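Local coordinates for transcriptional regulator Tm0710 (Thermotoga maritima, PDB 2A61), which probably binds operator DNA as a winged-helix dimer of the MarR family and so controls transcription of its target genes, at residues Lys19-Lys24 and Ile105-Asn110; Lys24-Phe29 and Glu98-Lys103; Asp37-Ile42 and Leu91-Lys96. All coordinates share one frame; numbering follows the deposited sequence.

Contact 1. Residues Lys19-Lys24 and Ile105-Asn110; sequences KVEGRK and IERREN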
loop_
_atom_site.group_PDB
_atom_site.type_symbol
_atom_site.label_atom_id
_atom_site.label_comp_id
_atom_site.label_asym_id
_atom_site.label_seq_id
_atom_site.Cartn_x
_atom_site.Cartn_y
_atom_site.Cartn_z
ATOM N N LYS A 19 4.055 -6.424 -3.052
ATOM C CA LYS A 19 2.897 -5.618 -3.521
ATOM C C LYS A 19 2.914 -5.510 -5.057
ATOM O O LYS A 19 1.908 -5.792 -5.718
ATOM C CB LYS A 19 2.916 -4.216 -2.882
ATOM C CG LYS A 19 1.761 -3.255 -3.316
ATOM C CD LYS A 19 2.108 -1.822 -2.900
ATOM C CE LYS A 19 0.974 -0.807 -3.257
ATOM N NZ LYS A 19 -0.168 -1.096 -2.359
ATOM N N VAL A 20 4.067 -5.121 -5.609
ATOM C CA VAL A 20 4.232 -4.939 -7.038
ATOM C C VAL A 20 4.053 -6.244 -7.785
ATOM O O VAL A 20 3.325 -6.308 -8.789
ATOM C CB VAL A 20 5.591 -4.267 -7.352
ATOM C CG1 VAL A 20 5.862 -4.208 -8.875
ATOM C CG2 VAL A 20 5.626 -2.882 -6.726
ATOM N N GLU A 21 4.656 -7.300 -7.271
ATOM C CA GLU A 21 4.544 -8.603 -7.905
ATOM C C GLU A 21 3.094 -9.115 -8.039
ATOM O O GLU A 21 2.684 -9.557 -9.098
ATOM C CB GLU A 21 5.405 -9.617 -7.166
ATOM C CG GLU A 21 5.409 -11.001 -7.849
ATOM C CD GLU A 21 6.172 -11.049 -9.205
ATOM O OE1 GLU A 21 7.103 -10.250 -9.457
ATOM O OE2 GLU A 21 5.820 -11.919 -10.029
ATOM N N GLY A 22 2.351 -9.034 -6.942
ATOM C CA GLY A 22 0.933 -9.359 -6.880
ATOM C C GLY A 22 0.109 -8.530 -7.841
ATOM O O GLY A 22 -0.761 -9.081 -8.520
ATOM N N ARG A 23 0.385 -7.232 -7.930
ATOM C CA ARG A 23 -0.452 -6.315 -8.778
ATOM C C ARG A 23 -0.255 -6.443 -10.300
ATOM O O ARG A 23 -0.985 -5.828 -11.082
ATOM C CB ARG A 23 -0.303 -4.867 -8.324
ATOM C CG ARG A 23 -1.175 -4.551 -7.050
ATOM C CD ARG A 23 -0.800 -3.223 -6.425
ATOM N NE ARG A 23 -1.550 -2.842 -5.234
ATOM C CZ ARG A 23 -2.340 -1.766 -5.143
ATOM N NH1 ARG A 23 -2.481 -0.919 -6.147
ATOM N NH2 ARG A 23 -2.955 -1.496 -4.013
ATOM N N LYS A 24 0.734 -7.244 -10.695
ATOM C CA LYS A 24 1.042 -7.550 -12.109
ATOM C C LYS A 24 -0.131 -8.270 -12.782
ATOM O O LYS A 24 -0.327 -8.149 -13.996
ATOM C CB LYS A 24 2.336 -8.364 -12.223
ATOM C CG LYS A 24 3.587 -7.541 -11.947
ATOM C CD LYS A 24 4.824 -8.441 -11.983
ATOM C CE LYS A 24 6.107 -7.638 -11.841
ATOM N NZ LYS A 24 7.237 -8.589 -11.736
ATOM N N ILE A 105 -3.504 -12.684 -4.764
ATOM C CA ILE A 105 -2.990 -13.461 -3.639
ATOM C C ILE A 105 -2.231 -14.703 -4.128
ATOM O O ILE A 105 -1.102 -14.990 -3.676
ATOM C CB ILE A 105 -4.151 -13.830 -2.658
ATOM C CG1 ILE A 105 -4.682 -12.543 -1.991
ATOM C CG2 ILE A 105 -3.666 -14.833 -1.651
ATOM C CD1 ILE A 105 -5.902 -12.718 -1.129
ATOM N N GLU A 106 -2.838 -15.394 -5.091
ATOM C CA GLU A 106 -2.215 -16.523 -5.752
ATOM C C GLU A 106 -0.840 -16.147 -6.328
ATOM O O GLU A 106 0.088 -16.880 -6.118
ATOM C CB GLU A 106 -3.115 -17.088 -6.859
ATOM C CG GLU A 106 -2.476 -18.152 -7.708
ATOM C CD GLU A 106 -3.399 -18.663 -8.812
ATOM O OE1 GLU A 106 -3.296 -18.169 -9.969
ATOM O OE2 GLU A 106 -4.235 -19.543 -8.493
ATOM N N ARG A 107 -0.733 -15.023 -7.031
ATOM C CA ARG A 107 0.551 -14.578 -7.617
ATOM C C ARG A 107 1.584 -14.299 -6.513
ATOM O O ARG A 107 2.769 -14.661 -6.634
ATOM C CB ARG A 107 0.351 -13.333 -8.492
ATOM C CG ARG A 107 1.656 -12.651 -8.981
ATOM C CD ARG A 107 2.348 -13.502 -9.967
ATOM N NE ARG A 107 1.691 -13.270 -11.237
ATOM C CZ ARG A 107 2.171 -12.504 -12.207
ATOM N NH1 ARG A 107 3.348 -11.908 -12.071
ATOM N NH2 ARG A 107 1.466 -12.368 -13.322
ATOM N N ARG A 108 1.128 -13.650 -5.442
ATOM C CA ARG A 108 1.976 -13.440 -4.257
ATOM C C ARG A 108 2.460 -14.747 -3.610
ATOM O O ARG A 108 3.639 -14.864 -3.227
ATOM C CB ARG A 108 1.220 -12.596 -3.224
ATOM C CG ARG A 108 1.010 -11.128 -3.649
ATOM C CD ARG A 108 -0.023 -10.437 -2.771
ATOM N NE ARG A 108 0.453 -10.274 -1.396
ATOM C CZ ARG A 108 0.924 -9.136 -0.868
ATOM N NH1 ARG A 108 0.978 -8.013 -1.584
ATOM N NH2 ARG A 108 1.335 -9.116 0.401
ATOM N N GLU A 109 1.542 -15.710 -3.441
ATOM C CA GLU A 109 1.898 -17.045 -2.915
ATOM C C GLU A 109 2.969 -17.723 -3.798
ATOM O O GLU A 109 3.943 -18.312 -3.277
ATOM C CB GLU A 109 0.628 -17.939 -2.797
ATOM C CG GLU A 109 -0.336 -17.497 -1.642
ATOM C CD GLU A 109 -1.656 -18.289 -1.603
ATOM O OE1 GLU A 109 -1.962 -19.018 -2.558
ATOM O OE2 GLU A 109 -2.401 -18.154 -0.627
ATOM N N ASN A 110 2.788 -17.642 -5.114
ATOM C CA ASN A 110 3.748 -18.243 -6.058
ATOM C C ASN A 110 5.110 -17.552 -5.996
ATOM O O ASN A 110 6.151 -18.202 -5.996
ATOM C CB ASN A 110 3.199 -18.265 -7.508
ATOM C CG ASN A 110 1.911 -19.098 -7.649
ATOM O OD1 ASN A 110 1.571 -19.921 -6.787
ATOM N ND2 ASN A 110 1.182 -18.860 -8.728
HETATM O O HOH W 1 -0.109 -7.188 -4.243
#
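With CG anti to the backbone N in both Glu21 and Arg107 (chi1 171°), and each chain bent at its next torsion, carboxylate and guanidinium meet across two crossing helices. Helix 5-23 and helix 95-119 belong to the dimerisation part of this MarR-type winged-helix protein; the axes of 19-23 and 105-110 pass 8.0 Å apart, their N-to-C directions 126° apart. Gly22 permits the approach: its CA lies 5.0 Å from CA of Arg108, and a beta carbon there would run into CG of Arg108. On one flank, Arg107 CG packs on Gly22 CA, its NH1 lies 3.7 Å from Lys24 CB, and NH1 donates to Glu21 OE2 at 3.2 Å in a moderately bent bond (N-H...O 152°). The acceptor lies in the guanidinium plane, yet the donor stands above the carboxylate plane. Lys24 NZ holds the other oxygen, Glu21 OE1, so one buried carboxylate serves two cations and probably offsets their mutual repulsion. Replacing Arg107 by alanine is likely to leave Glu21 OE2 without its cationic mate and open a gap beside Gly22 and Lys24 CB. On the other flank Arg108, bent at chi3, brings NH1 to the CA of Lys19, while its NE bridges to Glu8 of the second subunit. A water in the guanidinium plane accepts from Arg108 NH1 at 3.0 Å and donates to Lys19 O at 2.9 Å.

Contact 2. Residues Lys24-Phe29 and Glu98-Lys103; sequences KVLRDF and EEVIEK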
loop_
_atom_site.group_PDB
_atom_site.type_symbol
_atom_site.label_atom_id
_atom_site.label_comp_id
_atom_site.label_asym_id
_atom_site.label_seq_id
_atom_site.Cartn_x
_atom_site.Cartn_y
_atom_site.Cartn_z
ATOM N N LYS A 24 0.734 -7.244 -10.695
ATOM C CA LYS A 24 1.042 -7.550 -12.109
ATOM C C LYS A 24 -0.131 -8.270 -12.782
ATOM O O LYS A 24 -0.327 -8.149 -13.996
ATOM C CB LYS A 24 2.336 -8.364 -12.223
ATOM C CG LYS A 24 3.587 -7.541 -11.947
ATOM C CD LYS A 24 4.824 -8.441 -11.983
ATOM C CE LYS A 24 6.107 -7.638 -11.841
ATOM N NZ LYS A 24 7.237 -8.589 -11.736
ATOM N N VAL A 25 -0.936 -8.991 -11.996
ATOM C CA VAL A 25 -2.152 -9.615 -12.528
ATOM C C VAL A 25 -3.263 -8.617 -12.945
ATOM O O VAL A 25 -4.102 -8.946 -13.778
ATOM C CB VAL A 25 -2.736 -10.769 -11.605
ATOM C CG1 VAL A 25 -1.621 -11.719 -11.116
ATOM C CG2 VAL A 25 -3.433 -10.223 -10.481
ATOM N N LEU A 26 -3.258 -7.404 -12.390
ATOM C CA LEU A 26 -4.239 -6.406 -12.766
ATOM C C LEU A 26 -4.217 -6.029 -14.259
ATOM O O LEU A 26 -5.204 -5.544 -14.801
ATOM C CB LEU A 26 -4.038 -5.149 -11.947
ATOM C CG LEU A 26 -4.168 -5.176 -10.410
ATOM C CD1 LEU A 26 -3.910 -3.745 -9.890
ATOM C CD2 LEU A 26 -5.554 -5.692 -9.973
ATOM N N ARG A 27 -3.072 -6.227 -14.896
ATOM C CA ARG A 27 -2.911 -5.992 -16.315
ATOM C C ARG A 27 -3.810 -6.918 -17.111
ATOM O O ARG A 27 -4.355 -6.538 -18.134
ATOM C CB ARG A 27 -1.445 -6.261 -16.682
ATOM C CG ARG A 27 -1.129 -5.712 -18.050
ATOM C CD ARG A 27 -0.195 -6.588 -18.770
ATOM N NE ARG A 27 1.146 -6.056 -18.802
ATOM C CZ ARG A 27 1.810 -5.750 -19.912
ATOM N NH1 ARG A 27 1.247 -5.875 -21.094
ATOM N NH2 ARG A 27 3.041 -5.299 -19.821
ATOM N N ASP A 28 -3.955 -8.150 -16.635
ATOM C CA ASP A 28 -4.791 -9.140 -17.287
ATOM C C ASP A 28 -6.262 -8.715 -17.288
ATOM O O ASP A 28 -7.016 -9.149 -18.129
ATOM C CB ASP A 28 -4.674 -10.478 -16.556
ATOM C CG ASP A 28 -3.267 -11.055 -16.596
ATOM O OD1 ASP A 28 -2.502 -10.690 -17.502
ATOM O OD2 ASP A 28 -2.938 -11.890 -15.720
ATOM N N PHE A 29 -6.673 -7.890 -16.327
ATOM C CA PHE A 29 -8.075 -7.486 -16.171
ATOM C C PHE A 29 -8.370 -6.097 -16.676
ATOM O O PHE A 29 -9.513 -5.715 -16.778
ATOM C CB PHE A 29 -8.461 -7.591 -14.690
ATOM C CG PHE A 29 -8.432 -8.991 -14.181
ATOM C CD1 PHE A 29 -7.320 -9.475 -13.524
ATOM C CD2 PHE A 29 -9.522 -9.853 -14.418
ATOM C CE1 PHE A 29 -7.259 -10.807 -13.084
ATOM C CE2 PHE A 29 -9.506 -11.203 -13.967
ATOM C CZ PHE A 29 -8.371 -11.684 -13.305
ATOM N N GLU A 98 -14.163 -10.925 -6.591
ATOM C CA GLU A 98 -13.385 -11.740 -5.656
ATOM C C GLU A 98 -12.257 -12.469 -6.354
ATOM O O GLU A 98 -11.160 -12.542 -5.809
ATOM C CB GLU A 98 -14.262 -12.758 -4.929
ATOM C CG GLU A 98 -15.177 -12.123 -3.898
ATOM C CD GLU A 98 -15.973 -13.167 -3.106
ATOM O OE1 GLU A 98 -16.560 -14.062 -3.729
ATOM O OE2 GLU A 98 -15.999 -13.057 -1.874
ATOM N N GLU A 99 -12.531 -12.991 -7.548
ATOM C CA GLU A 99 -11.536 -13.762 -8.302
ATOM C C GLU A 99 -10.300 -12.915 -8.586
ATOM O O GLU A 99 -9.220 -13.435 -8.686
ATOM C CB GLU A 99 -12.121 -14.299 -9.625
ATOM C CG GLU A 99 -13.076 -15.467 -9.421
ATOM C CD GLU A 99 -14.026 -15.726 -10.593
ATOM O OE1 GLU A 99 -14.008 -14.982 -11.611
ATOM O OE2 GLU A 99 -14.799 -16.712 -10.484
ATOM N N VAL A 100 -10.491 -11.624 -8.775
ATOM C CA VAL A 100 -9.390 -10.702 -9.043
ATOM C C VAL A 100 -8.475 -10.705 -7.777
ATOM O O VAL A 100 -7.293 -10.983 -7.892
ATOM C CB VAL A 100 -9.888 -9.271 -9.305
ATOM C CG1 VAL A 100 -8.671 -8.306 -9.450
ATOM C CG2 VAL A 100 -10.812 -9.191 -10.543
ATOM N N ILE A 101 -9.040 -10.434 -6.585
ATOM C CA ILE A 101 -8.253 -10.459 -5.348
ATOM C C ILE A 101 -7.569 -11.815 -5.155
ATOM O O ILE A 101 -6.382 -11.875 -4.818
ATOM C CB ILE A 101 -9.115 -10.040 -4.092
ATOM C CG1 ILE A 101 -9.261 -8.513 -4.044
ATOM C CG2 ILE A 101 -8.408 -10.385 -2.798
ATOM C CD1 ILE A 101 -10.290 -7.991 -4.943
ATOM N N GLU A 102 -8.318 -12.904 -5.401
ATOM C CA GLU A 102 -7.768 -14.265 -5.279
ATOM C C GLU A 102 -6.576 -14.520 -6.215
ATOM O O GLU A 102 -5.642 -15.225 -5.850
ATOM C CB GLU A 102 -8.865 -15.292 -5.574
ATOM C CG GLU A 102 -9.951 -15.315 -4.491
ATOM C CD GLU A 102 -11.134 -16.229 -4.782
ATOM O OE1 GLU A 102 -11.288 -16.778 -5.927
ATOM O OE2 GLU A 102 -11.931 -16.379 -3.842
ATOM N N LYS A 103 -6.649 -13.994 -7.439
ATOM C CA LYS A 103 -5.518 -14.072 -8.403
ATOM C C LYS A 103 -4.307 -13.232 -7.999
ATOM O O LYS A 103 -3.164 -13.636 -8.218
ATOM C CB LYS A 103 -5.993 -13.735 -9.816
ATOM C CG LYS A 103 -6.674 -14.954 -10.495
ATOM C CD LYS A 103 -7.291 -14.669 -11.883
ATOM C CE LYS A 103 -8.150 -15.868 -12.343
ATOM N NZ LYS A 103 -9.118 -15.494 -13.443
#
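The Phe29 ring receives Val100 over one face and Lys103 at its edge. Val100 CG2 sits over the ring centre, 4.2 Å from the centroid of Phe29 and 12° off the ring normal, a CH-pi contact. At the rim, in the ring plane, Lys103 CD comes to 3.5 Å from Phe29 CZ. The Lys103 and Phe29 side chains cross at about a right angle; the lysine chain, extended beyond CG, carries NZ past the edge, so the aliphatic part does the packing and the ammonium is not placed over the pi face. The two methyls of Val100 divide the work. With CG1 anti to its backbone N (chi1 175°), that branch reaches Leu26 CD2 at 4.1 Å, while CG2 is left for the ring. Nearer the start of its segment, Val25 lays CG1 against the backbone of Lys103, 3.8 Å from Lys103 O, and its side chain also packs on Val104. The segments thus join the short, weakly bonded helix 26-29, which follows helix 5-23, to the long helix 95-119. Tyr76 touches both Phe29 and Val100; Leu26 also touches Phe36 of helix 33-45. The side-chain contacts are hydrocarbon against hydrocarbon or ring, with one Val25 methyl on the carbonyl of Lys103, which suggests that, between these two segments, apolar packing rather than directed polar bonds does the joining.

Contact 3. Residues Asp37-Ile42 and Leu91-Lys96; sequences DILQKI and LVITRK
Ile42 lies against the strand backbone with both its branches. Its CG2 is 3.7 Å from Ile93 N and 3.9 Å from Ile93 CB, while CD1 reaches Leu91 CB at 4.0 Å. The torsions set this fork: CG2 is anti to the backbone N of Ile42 and CG1 anti to its carbonyl carbon (chi1 -63°), which turns CG2 mainly to Ile93 and CD1 to Leu91. Ile93 returns the contact one helical turn earlier, where its CD1 rests 3.6 Å from Leu39 O and meets Leu39 CD2 at 4.3 Å. Leu91 and Ile93 point toward the helix and Val92 points away, the alternation expected of a strand with one side on a core. The next shell fixes the strand. Val92 is bonded through its backbone to Thr78 of the partner strand 77-82, and Leu91 to Lys48. Just beyond Ile93, Thr94 is the N-cap of helix 95-119, its OG1 bonded to Gly97 N, so the chain passes directly from sheet into helix. The arrangement fits the winged helix, in which two antiparallel strands form the wing beside the helix-turn-helix. Segment 37-42 of helix 33-45 crosses strand 91-93 at 80°, the axes 8.3 Å apart; Leu77 of strand 77-82 touches Leu39 and Ile42, in helix 61-73 Leu71 meets Leu39 and Val68 meets Leu91, and Leu53 of helix 50-57 closes on Leu91.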
loop_
_atom_site.group_PDB
_atom_site.type_symbol
_atom_site.label_atom_id
_atom_site.label_comp_id
_atom_site.label_asym_id
_atom_site.label_seq_id
_atom_site.Cartn_x
_atom_site.Cartn_y
_atom_site.Cartn_z
ATOM N N ASP A 37 -7.758 -0.812 -5.334
ATOM C CA ASP A 37 -7.855 -0.358 -3.941
ATOM C C ASP A 37 -9.323 -0.334 -3.435
ATOM O O ASP A 37 -9.583 -0.685 -2.275
ATOM C CB ASP A 37 -7.248 1.027 -3.785
ATOM C CG ASP A 37 -5.718 1.034 -3.833
ATOM O OD1 ASP A 37 -5.040 0.030 -3.468
ATOM O OD2 ASP A 37 -5.200 2.088 -4.277
ATOM N N ILE A 38 -10.257 0.099 -4.289
ATOM C CA ILE A 38 -11.696 -0.022 -3.982
ATOM C C ILE A 38 -12.108 -1.487 -3.831
ATOM O O ILE A 38 -12.792 -1.849 -2.864
ATOM C CB ILE A 38 -12.580 0.613 -5.072
ATOM C CG1 ILE A 38 -12.361 2.140 -5.101
ATOM C CG2 ILE A 38 -14.024 0.187 -4.912
ATOM C CD1 ILE A 38 -12.953 2.775 -6.322
ATOM N N LEU A 39 -11.696 -2.325 -4.773
ATOM C CA LEU A 39 -12.119 -3.738 -4.749
ATOM C C LEU A 39 -11.560 -4.475 -3.561
ATOM O O LEU A 39 -12.285 -5.255 -2.928
ATOM C CB LEU A 39 -11.691 -4.497 -5.996
ATOM C CG LEU A 39 -12.368 -4.276 -7.329
ATOM C CD1 LEU A 39 -11.620 -5.096 -8.413
ATOM C CD2 LEU A 39 -13.825 -4.710 -7.237
ATOM N N GLN A 40 -10.268 -4.258 -3.258
ATOM C CA GLN A 40 -9.651 -4.949 -2.125
ATOM C C GLN A 40 -10.150 -4.491 -0.759
ATOM O O GLN A 40 -10.264 -5.307 0.134
ATOM C CB GLN A 40 -8.108 -4.989 -2.203
ATOM C CG GLN A 40 -7.410 -3.732 -1.898
ATOM C CD GLN A 40 -5.898 -3.948 -1.655
ATOM O OE1 GLN A 40 -5.110 -3.013 -1.761
ATOM N NE2 GLN A 40 -5.511 -5.177 -1.324
ATOM N N LYS A 41 -10.485 -3.209 -0.632
ATOM C CA LYS A 41 -11.136 -2.686 0.566
ATOM C C LYS A 41 -12.485 -3.342 0.845
ATOM O O LYS A 41 -12.750 -3.746 1.989
ATOM C CB LYS A 41 -11.298 -1.181 0.462
ATOM C CG LYS A 41 -11.943 -0.526 1.660
ATOM C CD LYS A 41 -11.254 -0.871 3.018
ATOM C CE LYS A 41 -9.772 -0.451 3.103
ATOM N NZ LYS A 41 -9.048 -0.849 4.401
ATOM N N ILE A 42 -13.308 -3.480 -0.196
ATOM C CA ILE A 42 -14.613 -4.091 -0.050
ATOM C C ILE A 42 -14.419 -5.591 0.168
ATOM O O ILE A 42 -15.174 -6.214 0.914
ATOM C CB ILE A 42 -15.542 -3.801 -1.288
ATOM C CG1 ILE A 42 -15.815 -2.302 -1.405
ATOM C CG2 ILE A 42 -16.856 -4.604 -1.197
ATOM C CD1 ILE A 42 -16.430 -1.843 -2.823
ATOM N N LEU A 91 -21.755 -0.137 -2.127
ATOM C CA LEU A 91 -21.107 -0.954 -3.151
ATOM C C LEU A 91 -20.637 -2.258 -2.552
ATOM O O LEU A 91 -20.008 -2.268 -1.477
ATOM C CB LEU A 91 -19.943 -0.180 -3.824
ATOM C CG LEU A 91 -20.666 1.037 -4.463
ATOM C CD1 LEU A 91 -19.991 2.376 -4.280
ATOM C CD2 LEU A 91 -21.161 0.745 -5.873
ATOM N N VAL A 92 -20.963 -3.349 -3.223
ATOM C CA VAL A 92 -20.584 -4.682 -2.761
ATOM C C VAL A 92 -19.839 -5.422 -3.874
ATOM O O VAL A 92 -20.003 -5.123 -5.031
ATOM C CB VAL A 92 -21.785 -5.521 -2.256
ATOM C CG1 VAL A 92 -22.386 -4.901 -0.945
ATOM C CG2 VAL A 92 -22.884 -5.572 -3.252
ATOM N N ILE A 93 -19.036 -6.412 -3.505
ATOM C CA ILE A 93 -18.201 -7.098 -4.488
ATOM C C ILE A 93 -18.971 -8.293 -5.049
ATOM O O ILE A 93 -19.812 -8.887 -4.362
ATOM C CB ILE A 93 -16.845 -7.533 -3.840
ATOM C CG1 ILE A 93 -15.765 -7.883 -4.875
ATOM C CG2 ILE A 93 -17.054 -8.672 -2.801
ATOM C CD1 ILE A 93 -14.301 -7.878 -4.325
ATOM N N THR A 94 -18.675 -8.648 -6.287
ATOM C CA THR A 94 -19.245 -9.831 -6.919
ATOM C C THR A 94 -18.231 -10.984 -6.859
ATOM O O THR A 94 -17.090 -10.783 -6.467
ATOM C CB THR A 94 -19.564 -9.572 -8.424
ATOM O OG1 THR A 94 -18.369 -9.213 -9.100
ATOM C CG2 THR A 94 -20.556 -8.436 -8.609
ATOM N N ARG A 95 -18.655 -12.176 -7.287
ATOM C CA ARG A 95 -17.761 -13.297 -7.430
ATOM C C ARG A 95 -16.592 -12.980 -8.331
ATOM O O ARG A 95 -15.439 -13.355 -8.042
ATOM C CB ARG A 95 -18.494 -14.457 -8.091
ATOM C CG ARG A 95 -18.307 -15.794 -7.437
ATOM C CD ARG A 95 -16.891 -16.353 -7.419
ATOM N NE ARG A 95 -16.305 -16.182 -6.087
ATOM C CZ ARG A 95 -15.125 -16.660 -5.680
ATOM N NH1 ARG A 95 -14.337 -17.404 -6.489
ATOM N NH2 ARG A 95 -14.732 -16.377 -4.438
ATOM N N LYS A 96 -16.897 -12.343 -9.461
ATOM C CA LYS A 96 -15.886 -11.957 -10.412
ATOM C C LYS A 96 -14.876 -10.993 -9.796
ATOM O O LYS A 96 -13.681 -11.092 -10.068
ATOM C CB LYS A 96 -16.534 -11.320 -11.617
ATOM C CG LYS A 96 -15.558 -11.066 -12.754
ATOM C CD LYS A 96 -16.290 -10.487 -13.944
ATOM C CE LYS A 96 -15.341 -10.194 -15.116
ATOM N NZ LYS A 96 -16.122 -9.429 -16.099
#

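How the contacts relate
Helix 95-119 ties the three contacts together: contact 3 holds the strand that runs into it, contact 2 its early turns and contact 1 the turns after those. Contact 1 is only partly buried and polar, built on charges, a water and partners from the second subunit. Contacts 2 and 3 are buried and largely apolar; contact 3, within the winged-helix domain, is not touched by the second subunit of the dimer. Arg107 CB packs on Val25 CG1, joining contacts 1 and 2, which share Lys24. Ile101 bridges contacts 2 and 3 through Leu39 and Ile93, and the salt bridge from Arg23 to Asp37 links contact 1 to contact 3.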